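Local structure of protein - conserved hypothetical (Bacillus anthracis, 4LES) at residues V90-K95 and E186-G191; G102-E107 and D148-S153; L137-E140 and A144-S147; K159-S164 and R176-Y181; Y194-V197 and Y201-Q204. The protein is of unknown function, a compact, mostly beta domain that follows a long charged N-terminal region. All coordinates share one frame; numbering follows the deposited sequence.

Contact 1: residues V90-K95 and E186-G191; sequences VVERDK and EKFDTG
The Phe188 ring meets the carboxylate of Glu92 at its edge. OE1 of Glu92 lies near the ring plane, 3.6 Å from CE2 of Phe188, and the two planes stand 68° apart. At the edge, in the plane, sits also OD1 of the adjacent Asp189. This puts acid oxygens against the weakly positive C-H rim of the ring rather than over its pi cloud. OE2 of Glu92 is 2.5 Å from OD1 of Asp189, and their carboxylate planes are turned 66° from each other. Two oxygens so close suggest that one of the acids holds a proton, which burial of Glu92 would probably encourage. Glu92 reaches this far because its chain is fully extended, with CG anti to the backbone N (chi1 176°). A triethylene glycol molecule, probably from the crystallisation liquor, comes within about 4 Å of the Glu92 side chain (nearest atoms). Glu92 belongs to strand 83-96, whose neighbours are strands 69-79 and 110-121. Phe188 belongs to the short helix 185-190, which follows strand 174-184. The Phe188 ring also touches Ile113 of strand 110-121, meets Trp193, and has a cation-pi contact with Lys206. The helix thus packs its Phe188 side against the four-stranded antiparallel sheet.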
# COMPACT_ATOMS: atom_id res chain seq x y z
N VAL A 90 4.16 5.57 -3.19
CA VAL A 90 3.66 4.55 -4.09
C VAL A 90 4.87 4.20 -4.93
O VAL A 90 5.57 5.10 -5.40
CB VAL A 90 2.53 5.08 -4.98
CG1 VAL A 90 2.16 4.04 -6.02
CG2 VAL A 90 1.32 5.46 -4.14
N VAL A 91 5.15 2.92 -5.11
CA VAL A 91 6.32 2.48 -5.87
C VAL A 91 5.95 1.50 -6.98
O VAL A 91 5.23 0.55 -6.75
CB VAL A 91 7.32 1.76 -4.95
CG1 VAL A 91 8.55 1.31 -5.73
CG2 VAL A 91 7.72 2.70 -3.83
N GLU A 92 6.45 1.76 -8.17
CA GLU A 92 6.24 0.92 -9.33
C GLU A 92 7.50 0.12 -9.49
O GLU A 92 8.58 0.69 -9.66
CB GLU A 92 6.00 1.80 -10.57
CG GLU A 92 5.86 1.05 -11.88
CD GLU A 92 5.68 1.98 -13.08
OE1 GLU A 92 5.90 3.20 -12.96
OE2 GLU A 92 5.31 1.46 -14.15
N ARG A 93 7.39 -1.20 -9.42
CA ARG A 93 8.57 -2.05 -9.54
C ARG A 93 8.39 -3.38 -10.24
O ARG A 93 7.28 -3.87 -10.40
CB ARG A 93 9.22 -2.26 -8.16
CG ARG A 93 8.30 -2.72 -7.06
CD ARG A 93 8.88 -2.39 -5.69
NE ARG A 93 9.90 -3.34 -5.28
CZ ARG A 93 10.86 -3.11 -4.40
NH1 ARG A 93 11.72 -4.08 -4.11
NH2 ARG A 93 11.01 -1.93 -3.82
N ASP A 94 9.52 -3.95 -10.64
CA ASP A 94 9.61 -5.23 -11.38
C ASP A 94 9.55 -6.49 -10.51
O ASP A 94 9.40 -7.58 -11.03
CB ASP A 94 10.92 -5.27 -12.16
CG ASP A 94 12.17 -5.13 -11.24
OD1 ASP A 94 12.06 -4.57 -10.12
OD2 ASP A 94 13.26 -5.58 -11.65
N LYS A 95 9.72 -6.36 -9.20
CA LYS A 95 9.70 -7.52 -8.32
C LYS A 95 9.63 -7.16 -6.84
O LYS A 95 9.84 -5.99 -6.46
CB LYS A 95 10.96 -8.38 -8.56
CG LYS A 95 12.24 -7.67 -8.17
CD LYS A 95 13.49 -8.52 -8.36
CE LYS A 95 14.71 -7.73 -7.90
NZ LYS A 95 15.97 -8.50 -8.01
N GLU A 186 1.62 -0.51 -19.16
CA GLU A 186 1.19 0.54 -20.08
C GLU A 186 0.04 1.35 -19.46
O GLU A 186 0.03 2.56 -19.56
CB GLU A 186 0.77 -0.03 -21.43
CG GLU A 186 1.84 -0.87 -22.12
CD GLU A 186 1.43 -1.34 -23.51
OE1 GLU A 186 1.07 -0.49 -24.36
OE2 GLU A 186 1.51 -2.56 -23.78
N LYS A 187 -0.91 0.68 -18.82
CA LYS A 187 -2.04 1.40 -18.21
C LYS A 187 -1.58 2.28 -17.07
O LYS A 187 -2.00 3.43 -16.95
CB LYS A 187 -3.12 0.44 -17.71
CG LYS A 187 -3.79 -0.32 -18.84
CD LYS A 187 -4.95 -1.17 -18.36
CE LYS A 187 -5.58 -1.91 -19.53
NZ LYS A 187 -6.72 -2.77 -19.09
N PHE A 188 -0.71 1.74 -16.23
CA PHE A 188 -0.21 2.53 -15.13
C PHE A 188 0.61 3.70 -15.65
O PHE A 188 0.42 4.82 -15.20
CB PHE A 188 0.64 1.71 -14.17
CG PHE A 188 1.03 2.48 -12.95
CD1 PHE A 188 0.14 2.63 -11.91
CD2 PHE A 188 2.25 3.12 -12.88
CE1 PHE A 188 0.49 3.39 -10.80
CE2 PHE A 188 2.60 3.88 -11.77
CZ PHE A 188 1.72 4.01 -10.74
N ASP A 189 1.49 3.44 -16.61
CA ASP A 189 2.39 4.48 -17.12
C ASP A 189 1.70 5.58 -17.91
O ASP A 189 2.14 6.72 -17.88
CB ASP A 189 3.54 3.87 -17.95
CG ASP A 189 4.59 3.13 -17.09
OD1 ASP A 189 4.49 3.18 -15.84
OD2 ASP A 189 5.52 2.52 -17.66
N THR A 190 0.61 5.28 -18.60
CA THR A 190 -0.05 6.31 -19.42
C THR A 190 -1.27 6.97 -18.80
O THR A 190 -1.73 7.98 -19.32
CB THR A 190 -0.48 5.75 -20.78
OG1 THR A 190 -1.39 4.65 -20.58
CG2 THR A 190 0.72 5.29 -21.55
N GLY A 191 -1.80 6.44 -17.71
CA GLY A 191 -2.98 7.04 -17.11
C GLY A 191 -2.74 7.81 -15.84
O GLY A 191 -1.62 7.85 -15.30

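Contact 2: residues G102-E107 and D148-S153; sequences GFQKPE and DVWAAS
Gln104 touches Trp150 and Ala151 through the two ends of its side-chain amide. NE2 lies over one face of the Trp150 indole, 3.3 Å above the plane and offset toward the rim. Its nearest ring atom is NE1 of Trp150, at 3.4 Å. Both nitrogens are donors, so no hydrogen bond joins them. The amide plane is tilted 35° from the indole plane, so this is not a flat stack. OE1 of Gln104 turns to the helix backbone instead and lies 3.7 Å from CA of Ala151. The Gln104 chain is extended beyond CG, which carries its amide across to the helix. Trp150 has CG anti to its backbone N (chi1 -173°), which brings the indole out to that amide.

The next shell is a water. It donates to OE1 of Gln104 at 2.7 Å and to OD2 of Asp148 at 2.8 Å, and so links the strand to the residue before the helix. The other oxygen of that carboxylate, OD1 of Asp148, accepts from Ala151 N at 3.1 Å. A weak bond from Trp150 N reaches the same OD1. One carboxylate therefore holds both the helix start and the water.

Further out, Gln104 is tied by backbone bonding to Val96, and Asp148 to Val180. Ala151 packs on Phe112 and Val180 of the four-stranded sheet. Asp148 is a classic aspartate N-cap: it opens helix 149-158, which lies across that sheet, while strand 102-104 flanks the first turn.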
# COMPACT_ATOMS: atom_id res chain seq x y z
N GLY A 102 13.47 -15.99 -1.74
CA GLY A 102 13.05 -15.96 -3.16
C GLY A 102 12.33 -14.66 -3.57
O GLY A 102 11.73 -13.97 -2.74
N PHE A 103 12.40 -14.32 -4.86
CA PHE A 103 11.76 -13.11 -5.42
C PHE A 103 10.51 -13.44 -6.22
O PHE A 103 10.44 -14.50 -6.82
CB PHE A 103 12.73 -12.39 -6.38
CG PHE A 103 13.93 -11.79 -5.72
CD1 PHE A 103 13.84 -10.58 -5.05
CD2 PHE A 103 15.17 -12.42 -5.78
CE1 PHE A 103 14.96 -10.02 -4.44
CE2 PHE A 103 16.28 -11.86 -5.18
CZ PHE A 103 16.18 -10.66 -4.51
N GLN A 104 9.51 -12.56 -6.20
CA GLN A 104 8.32 -12.72 -7.05
C GLN A 104 8.37 -11.66 -8.15
O GLN A 104 8.74 -10.52 -7.88
CB GLN A 104 7.02 -12.49 -6.30
CG GLN A 104 6.78 -13.37 -5.11
CD GLN A 104 5.41 -13.11 -4.54
OE1 GLN A 104 4.51 -12.65 -5.24
NE2 GLN A 104 5.24 -13.40 -3.26
N LYS A 105 7.98 -12.05 -9.36
CA LYS A 105 7.94 -11.16 -10.52
C LYS A 105 6.53 -11.12 -11.08
O LYS A 105 5.84 -12.13 -11.05
CB LYS A 105 8.85 -11.67 -11.64
CG LYS A 105 10.34 -11.37 -11.54
CD LYS A 105 11.02 -11.75 -12.85
CE LYS A 105 12.42 -11.17 -13.00
NZ LYS A 105 13.38 -11.73 -12.01
N PRO A 106 6.09 -9.96 -11.59
CA PRO A 106 4.78 -9.94 -12.23
C PRO A 106 4.90 -10.54 -13.64
O PRO A 106 6.00 -10.57 -14.19
CB PRO A 106 4.45 -8.45 -12.29
CG PRO A 106 5.77 -7.76 -12.34
CD PRO A 106 6.80 -8.68 -11.75
N GLU A 107 3.80 -11.02 -14.21
CA GLU A 107 3.83 -11.64 -15.54
C GLU A 107 4.05 -10.56 -16.60
O GLU A 107 3.90 -9.38 -16.31
CB GLU A 107 2.51 -12.35 -15.79
CG GLU A 107 2.51 -13.34 -16.93
CD GLU A 107 3.47 -14.48 -16.69
OE1 GLU A 107 4.18 -14.85 -17.65
OE2 GLU A 107 3.54 -14.99 -15.55
N ASP A 148 -2.78 -7.75 -3.64
CA ASP A 148 -2.33 -9.14 -3.75
C ASP A 148 -1.67 -9.48 -2.40
O ASP A 148 -0.56 -9.03 -2.10
CB ASP A 148 -1.33 -9.28 -4.91
CG ASP A 148 -0.66 -10.65 -4.98
OD1 ASP A 148 -0.68 -11.43 -4.00
OD2 ASP A 148 -0.06 -10.93 -6.03
N VAL A 149 -2.37 -10.25 -1.58
CA VAL A 149 -1.90 -10.59 -0.23
C VAL A 149 -0.53 -11.31 -0.19
O VAL A 149 0.24 -11.11 0.76
CB VAL A 149 -2.99 -11.37 0.53
CG1 VAL A 149 -2.49 -11.89 1.87
CG2 VAL A 149 -4.24 -10.50 0.71
N TRP A 150 -0.22 -12.12 -1.22
CA TRP A 150 1.07 -12.85 -1.24
C TRP A 150 2.24 -11.89 -1.54
O TRP A 150 3.22 -11.85 -0.80
CB TRP A 150 0.99 -14.04 -2.22
CG TRP A 150 2.21 -15.01 -2.24
CD1 TRP A 150 2.66 -15.69 -3.34
CD2 TRP A 150 3.11 -15.35 -1.16
NE1 TRP A 150 3.76 -16.46 -3.00
CE2 TRP A 150 4.06 -16.27 -1.68
CE3 TRP A 150 3.21 -14.99 0.20
CZ2 TRP A 150 5.09 -16.81 -0.90
CZ3 TRP A 150 4.24 -15.54 0.97
CH2 TRP A 150 5.16 -16.43 0.42
N ALA A 151 2.11 -11.11 -2.60
CA ALA A 151 3.14 -10.14 -2.96
C ALA A 151 3.36 -9.18 -1.80
O ALA A 151 4.50 -8.87 -1.45
CB ALA A 151 2.73 -9.39 -4.21
N ALA A 152 2.26 -8.74 -1.18
CA ALA A 152 2.33 -7.83 -0.03
C ALA A 152 3.11 -8.46 1.11
O ALA A 152 3.88 -7.78 1.81
CB ALA A 152 0.94 -7.43 0.44
N SER A 153 2.93 -9.76 1.30
CA SER A 153 3.64 -10.48 2.33
C SER A 153 5.14 -10.55 2.01
O SER A 153 5.97 -10.38 2.90
CB SER A 153 3.06 -11.89 2.50
OG SER A 153 3.78 -12.60 3.49
O HOH W 1 2.17 -12.60 -6.55

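Contact 3: residues L137-E140 and A144-S147; sequences LVDE and AYQS
Tyr145 makes two hydrogen bonds to the end of strand 135-139, one from its backbone and one from its ring hydroxyl. Tyr145 N donates to Leu137 O at 2.9 Å. Tyr145 OH donates to OD2 of Asp139 at 2.8 Å. It meets that oxygen on the anti side, 33° out of the carboxylate plane. The carboxylate and the ring stand almost perpendicular, with 79° between their planes. Asp139 has its CG between the backbone N and the carbonyl carbon (chi1 64°), and this brings the carboxylate to the phenol.

Leu137 O also lies at the edge of the Tyr145 ring, in its plane, 3.4 Å from CD1 of Tyr145. A CA-H...O contact from Ala144 reaches the same oxygen. Val138 and Ala144 form a single backbone bridge, and CG2 of Val138 packs on CB of Ala144 at 4.1 Å. Beyond the two segments, Leu137 and Tyr145 both touch Tyr181 of strand 174-184, and Val138 bonds through its backbone to Tyr194.

The intervening chain is a tight turn. OD1 of Asp139 accepts from Asn143 N, while OD2 takes the phenol. With both oxygens engaged, the buried Asp139 probably stays ionised, and it fastens turn and tyrosine together.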
# COMPACT_ATOMS: atom_id res chain seq x y z
N LEU A 137 -5.76 1.76 -4.40
CA LEU A 137 -5.20 2.27 -5.61
C LEU A 137 -6.36 2.38 -6.56
O LEU A 137 -7.08 1.40 -6.77
CB LEU A 137 -4.16 1.32 -6.17
CG LEU A 137 -3.57 1.74 -7.50
CD1 LEU A 137 -2.66 2.96 -7.31
CD2 LEU A 137 -2.81 0.58 -8.10
N VAL A 138 -6.53 3.56 -7.16
CA VAL A 138 -7.66 3.80 -8.07
C VAL A 138 -7.19 4.47 -9.34
O VAL A 138 -6.32 5.36 -9.30
CB VAL A 138 -8.71 4.69 -7.40
CG1 VAL A 138 -9.95 4.84 -8.30
CG2 VAL A 138 -9.12 4.10 -6.07
N ASP A 139 -7.76 4.04 -10.47
CA ASP A 139 -7.37 4.61 -11.77
C ASP A 139 -8.31 5.73 -12.17
O ASP A 139 -9.19 6.08 -11.41
CB ASP A 139 -7.28 3.51 -12.85
CG ASP A 139 -8.60 2.84 -13.16
OD1 ASP A 139 -9.69 3.41 -12.96
OD2 ASP A 139 -8.54 1.70 -13.66
N GLU A 140 -8.12 6.31 -13.35
CA GLU A 140 -8.97 7.42 -13.81
C GLU A 140 -10.41 6.96 -14.16
O GLU A 140 -11.31 7.77 -14.25
CB GLU A 140 -8.30 8.19 -14.97
CG GLU A 140 -8.08 7.36 -16.22
CD GLU A 140 -7.04 7.95 -17.18
OE1 GLU A 140 -6.33 8.92 -16.83
OE2 GLU A 140 -6.92 7.41 -18.30
N ALA A 144 -11.14 0.51 -8.41
CA ALA A 144 -10.37 0.42 -7.20
C ALA A 144 -9.80 -1.00 -7.22
O ALA A 144 -10.53 -1.94 -7.53
CB ALA A 144 -11.27 0.64 -6.01
N TYR A 145 -8.52 -1.16 -6.92
CA TYR A 145 -7.90 -2.48 -6.97
C TYR A 145 -7.79 -3.17 -5.62
O TYR A 145 -7.73 -2.52 -4.57
CB TYR A 145 -6.55 -2.40 -7.69
CG TYR A 145 -6.74 -1.99 -9.12
CD1 TYR A 145 -6.93 -0.66 -9.46
CD2 TYR A 145 -6.81 -2.94 -10.13
CE1 TYR A 145 -7.15 -0.27 -10.75
CE2 TYR A 145 -7.04 -2.56 -11.44
CZ TYR A 145 -7.20 -1.22 -11.75
OH TYR A 145 -7.42 -0.83 -13.05
N GLN A 146 -7.78 -4.49 -5.68
CA GLN A 146 -7.66 -5.34 -4.51
C GLN A 146 -6.19 -5.74 -4.35
O GLN A 146 -5.57 -6.17 -5.31
CB GLN A 146 -8.52 -6.60 -4.73
CG GLN A 146 -8.79 -7.41 -3.47
CD GLN A 146 -9.84 -6.76 -2.59
OE1 GLN A 146 -11.04 -6.78 -2.91
NE2 GLN A 146 -9.41 -6.19 -1.46
N SER A 147 -5.64 -5.61 -3.15
CA SER A 147 -4.23 -5.95 -2.92
C SER A 147 -3.95 -7.43 -3.09
O SER A 147 -4.76 -8.26 -2.75
CB SER A 147 -3.81 -5.54 -1.49
OG SER A 147 -2.40 -5.77 -1.29

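Contact 4: residues K159-S164 and R176-Y181; sequences KGETSS and RQNKVY. With PO4 (phosphate ion), chain E.
Glu161 crosses Arg176 at about a right angle, just beyond a Schellman motif that ends helix 149-158. Gly160, with positive phi, is the C-prime residue of that motif, and the chain then turns so that Glu161 points at strand 174-184. The Glu161 carboxylate and the Arg176 guanidinium have planes 51° apart. OE1 of Glu161 lies 3.3 Å from NH1 of Arg176 but well out of the guanidinium plane. The salt bridge therefore rests on charge alone, with no N-H aimed at the oxygen. Arg176 is bent at both chi2 and chi3, and this turns one face of its guanidinium to the glutamate. OE2 of Glu161, on the side of that face, also lies 3.5 Å from CG of Arg176.

Asn178 also crosses Glu161 at about a right angle. ND2 of Asn178 comes within 3.1 Å of OE2 of Glu161, at an angle too poor for a hydrogen bond; ND2 bonds instead to OD1 of Asp156 in the helix. NE of Arg176 is held by Ala117 O of the neighbouring strand. Lys159 leads away toward a phosphate ion, probably from the crystallisation liquor, which Arg89 also binds. NZ of Lys159 makes a weak hydrogen bond to phosphate O3 at 3.1 Å.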
# COMPACT_ATOMS: atom_id res chain seq x y z
N LYS A 159 11.07 -5.87 3.51
CA LYS A 159 11.35 -4.67 4.32
C LYS A 159 11.61 -4.94 5.81
O LYS A 159 11.73 -3.99 6.58
CB LYS A 159 10.19 -3.66 4.17
CG LYS A 159 10.01 -3.13 2.74
CD LYS A 159 11.26 -2.41 2.25
CE LYS A 159 11.21 -2.14 0.76
NZ LYS A 159 12.49 -1.57 0.24
N GLY A 160 11.70 -6.20 6.21
CA GLY A 160 11.94 -6.56 7.62
C GLY A 160 10.70 -6.42 8.48
O GLY A 160 10.79 -6.28 9.70
N GLU A 161 9.53 -6.48 7.86
CA GLU A 161 8.26 -6.37 8.58
C GLU A 161 7.74 -7.79 8.72
O GLU A 161 6.77 -8.22 8.09
CB GLU A 161 7.32 -5.42 7.82
CG GLU A 161 8.01 -4.08 7.54
CD GLU A 161 7.13 -3.04 6.87
OE1 GLU A 161 7.69 -2.00 6.45
OE2 GLU A 161 5.91 -3.24 6.77
N THR A 162 8.46 -8.51 9.57
CA THR A 162 8.24 -9.92 9.79
C THR A 162 7.88 -10.16 11.25
O THR A 162 8.75 -10.27 12.12
CB THR A 162 9.50 -10.70 9.41
OG1 THR A 162 9.32 -12.09 9.76
CG2 THR A 162 10.74 -10.12 10.13
N SER A 163 6.59 -10.21 11.50
CA SER A 163 6.05 -10.43 12.82
C SER A 163 4.57 -10.53 12.59
O SER A 163 4.01 -9.72 11.87
CB SER A 163 6.36 -9.26 13.76
OG SER A 163 5.65 -9.34 14.98
N SER A 164 3.93 -11.55 13.16
CA SER A 164 2.49 -11.64 13.05
C SER A 164 1.91 -10.39 13.69
O SER A 164 2.45 -9.88 14.69
CB SER A 164 1.92 -12.90 13.73
OG SER A 164 2.08 -14.03 12.91
N ARG A 176 1.61 -0.93 10.19
CA ARG A 176 1.90 -0.83 8.76
C ARG A 176 0.79 -1.49 7.98
O ARG A 176 0.23 -2.47 8.41
CB ARG A 176 3.21 -1.51 8.39
CG ARG A 176 4.49 -0.82 8.87
CD ARG A 176 4.59 0.67 8.51
NE ARG A 176 4.33 1.01 7.09
CZ ARG A 176 5.25 1.21 6.13
NH1 ARG A 176 6.55 1.11 6.38
NH2 ARG A 176 4.85 1.50 4.91
N GLN A 177 0.44 -0.92 6.84
CA GLN A 177 -0.61 -1.47 5.97
C GLN A 177 -0.21 -1.28 4.51
O GLN A 177 -0.84 -0.53 3.74
CB GLN A 177 -2.06 -0.98 6.31
CG GLN A 177 -2.30 0.51 6.63
CD GLN A 177 -3.80 0.90 6.79
OE1 GLN A 177 -4.15 1.79 7.59
NE2 GLN A 177 -4.68 0.23 6.05
N ASN A 178 0.87 -1.97 4.14
CA ASN A 178 1.35 -1.95 2.77
C ASN A 178 0.44 -2.74 1.85
O ASN A 178 0.03 -3.82 2.20
CB ASN A 178 2.78 -2.49 2.72
CG ASN A 178 3.76 -1.59 3.45
OD1 ASN A 178 3.59 -0.37 3.48
ND2 ASN A 178 4.76 -2.16 4.05
N LYS A 179 0.10 -2.20 0.69
CA LYS A 179 -0.70 -2.93 -0.29
C LYS A 179 0.15 -3.14 -1.53
O LYS A 179 0.93 -2.24 -1.91
CB LYS A 179 -1.90 -2.12 -0.77
CG LYS A 179 -2.68 -1.38 0.29
CD LYS A 179 -3.40 -2.31 1.21
CE LYS A 179 -4.41 -1.49 1.99
NZ LYS A 179 -4.85 -2.17 3.22
N VAL A 180 -0.01 -4.27 -2.18
CA VAL A 180 0.72 -4.55 -3.41
C VAL A 180 -0.24 -5.01 -4.49
O VAL A 180 -0.98 -5.99 -4.31
CB VAL A 180 1.84 -5.59 -3.20
CG1 VAL A 180 2.60 -5.83 -4.49
CG2 VAL A 180 2.79 -5.11 -2.11
N TYR A 181 -0.23 -4.30 -5.61
CA TYR A 181 -1.10 -4.62 -6.74
C TYR A 181 -0.30 -5.03 -7.97
O TYR A 181 0.87 -4.66 -8.12
CB TYR A 181 -1.96 -3.40 -7.09
CG TYR A 181 -2.63 -2.76 -5.90
CD1 TYR A 181 -1.98 -1.79 -5.14
CD2 TYR A 181 -3.91 -3.13 -5.50
CE1 TYR A 181 -2.59 -1.19 -4.04
CE2 TYR A 181 -4.53 -2.53 -4.40
CZ TYR A 181 -3.86 -1.57 -3.67
OH TYR A 181 -4.46 -0.96 -2.58
P PO4 E . 13.08 0.90 -2.13
O1 PO4 E . 11.62 0.61 -2.40
O2 PO4 E . 13.57 2.07 -2.96
O3 PO4 E . 13.22 1.25 -0.68
O4 PO4 E . 13.91 -0.31 -2.46

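Contact 5: residues Y194-V197 and Y201-Q204; sequences YVVV and YKEQ
Lys202 runs out over the ring of Tyr194 from the neighbouring strand. Its CB starts on the face of the sheet that also carries Tyr194, Val196 and Gln204. CG is anti to the backbone N (chi1 -172°) and sits between two partners, 3.9 Å from CG2 of Val196 and 3.9 Å from CD2 of Tyr194. The extended chain then passes through CD to CE. CE of Lys202 lies over one face of the Tyr194 ring, 3.8 Å from its CG, and makes a CH-pi contact. NZ continues above the same face, 4.7 Å from the ring centroid and only 5° off the ring normal, in a cation-pi contact. A long, weak ion pair with Asp142 also reaches NZ.

The two strands form a beta hairpin, antiparallel at 162°, that makes up two strands of a three-stranded sheet, with 193-197 in the middle and 201-204 outermost. Val195 with Glu203 and Val197 with Tyr201 are its hydrogen-bonded pairs. Val195 N donates to Glu203 O at 2.8 Å, and Glu203 N returns a bond to Val195 O. Tyr194 with Gln204 and Val196 with Lys202 are the non-hydrogen-bonded pairs.

Gln204 touches the Tyr194 ring as well: its CB is 3.6 Å from CE2 of Tyr194. On the other face, Val195 and Val197 pack toward strand 83-96. There Glu203 forms a salt bridge with Lys76, and Tyr201 OH bonds to His79 O.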
# COMPACT_ATOMS: atom_id res chain seq x y z
N TYR A 194 -4.56 7.39 -8.51
CA TYR A 194 -4.86 8.00 -7.24
C TYR A 194 -4.80 6.99 -6.11
O TYR A 194 -4.86 5.77 -6.33
CB TYR A 194 -6.30 8.54 -7.27
CG TYR A 194 -6.62 9.42 -8.45
CD1 TYR A 194 -6.94 8.87 -9.68
CD2 TYR A 194 -6.59 10.81 -8.34
CE1 TYR A 194 -7.22 9.68 -10.78
CE2 TYR A 194 -6.89 11.63 -9.43
CZ TYR A 194 -7.20 11.06 -10.65
OH TYR A 194 -7.47 11.84 -11.73
N VAL A 195 -4.67 7.51 -4.90
CA VAL A 195 -4.81 6.68 -3.71
C VAL A 195 -6.04 7.23 -2.97
O VAL A 195 -6.12 8.44 -2.70
CB VAL A 195 -3.58 6.69 -2.80
CG1 VAL A 195 -3.89 5.94 -1.52
CG2 VAL A 195 -2.40 6.02 -3.52
N VAL A 196 -7.01 6.36 -2.70
CA VAL A 196 -8.23 6.76 -1.99
C VAL A 196 -8.22 6.20 -0.57
O VAL A 196 -8.05 4.98 -0.35
CB VAL A 196 -9.53 6.35 -2.74
CG1 VAL A 196 -10.76 6.68 -1.92
CG2 VAL A 196 -9.59 7.06 -4.09
N VAL A 197 -8.39 7.10 0.39
CA VAL A 197 -8.35 6.73 1.78
C VAL A 197 -9.73 6.87 2.44
O VAL A 197 -10.35 7.95 2.44
CB VAL A 197 -7.29 7.54 2.54
CG1 VAL A 197 -7.32 7.22 4.03
CG2 VAL A 197 -5.89 7.24 1.98
N TYR A 201 -10.82 10.54 1.05
CA TYR A 201 -9.79 11.39 0.49
C TYR A 201 -9.32 10.74 -0.79
O TYR A 201 -9.22 9.51 -0.88
CB TYR A 201 -8.59 11.47 1.42
CG TYR A 201 -8.88 12.00 2.80
CD1 TYR A 201 -9.21 11.13 3.83
CD2 TYR A 201 -8.79 13.36 3.07
CE1 TYR A 201 -9.47 11.60 5.10
CE2 TYR A 201 -9.03 13.84 4.35
CZ TYR A 201 -9.37 12.95 5.36
OH TYR A 201 -9.65 13.42 6.63
N LYS A 202 -9.01 11.58 -1.78
CA LYS A 202 -8.52 11.11 -3.07
C LYS A 202 -7.27 11.91 -3.35
O LYS A 202 -7.31 13.11 -3.50
CB LYS A 202 -9.57 11.31 -4.15
CG LYS A 202 -9.23 10.69 -5.49
CD LYS A 202 -10.45 10.78 -6.41
CE LYS A 202 -10.27 9.88 -7.62
NZ LYS A 202 -11.45 9.85 -8.53
N GLU A 203 -6.14 11.23 -3.35
CA GLU A 203 -4.85 11.89 -3.58
C GLU A 203 -4.31 11.42 -4.92
O GLU A 203 -4.10 10.22 -5.11
CB GLU A 203 -3.94 11.45 -2.43
CG GLU A 203 -2.51 11.84 -2.51
CD GLU A 203 -2.34 13.32 -2.38
OE1 GLU A 203 -3.28 14.00 -1.86
OE2 GLU A 203 -1.25 13.78 -2.79
N GLN A 204 -4.08 12.34 -5.86
CA GLN A 204 -3.56 11.97 -7.18
C GLN A 204 -2.07 11.72 -7.07
O GLN A 204 -1.33 12.57 -6.61
CB GLN A 204 -3.81 13.06 -8.22
CG GLN A 204 -3.37 12.65 -9.62
CD GLN A 204 -3.72 13.67 -10.67
OE1 GLN A 204 -4.22 14.74 -10.36
NE2 GLN A 204 -3.47 13.34 -11.92

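Overall arrangement
From the N terminus, strand 83-96 supplies the first half of contact 1, whose partner comes only at 186-191. Contacts 2, 3 and 4 all nest inside that long loop. Contact 2 opens at 102-107 and closes at 148-153, tying strand 102-104 to helix 149-158. Contact 3 nests within it as a short turn after strand 135-139. Contact 4 follows in series and joins the exit of the helix to strand 174-184. Contact 5, the C-terminal hairpin, opens after contact 1 has closed. No loops cross. Val180 links contacts 2, 3 and 4, while strands 135-139 and 193-197, neighbours in the three-stranded sheet, join contacts 3 and 5. Val90 meets Val195, bringing the two larger sheets together.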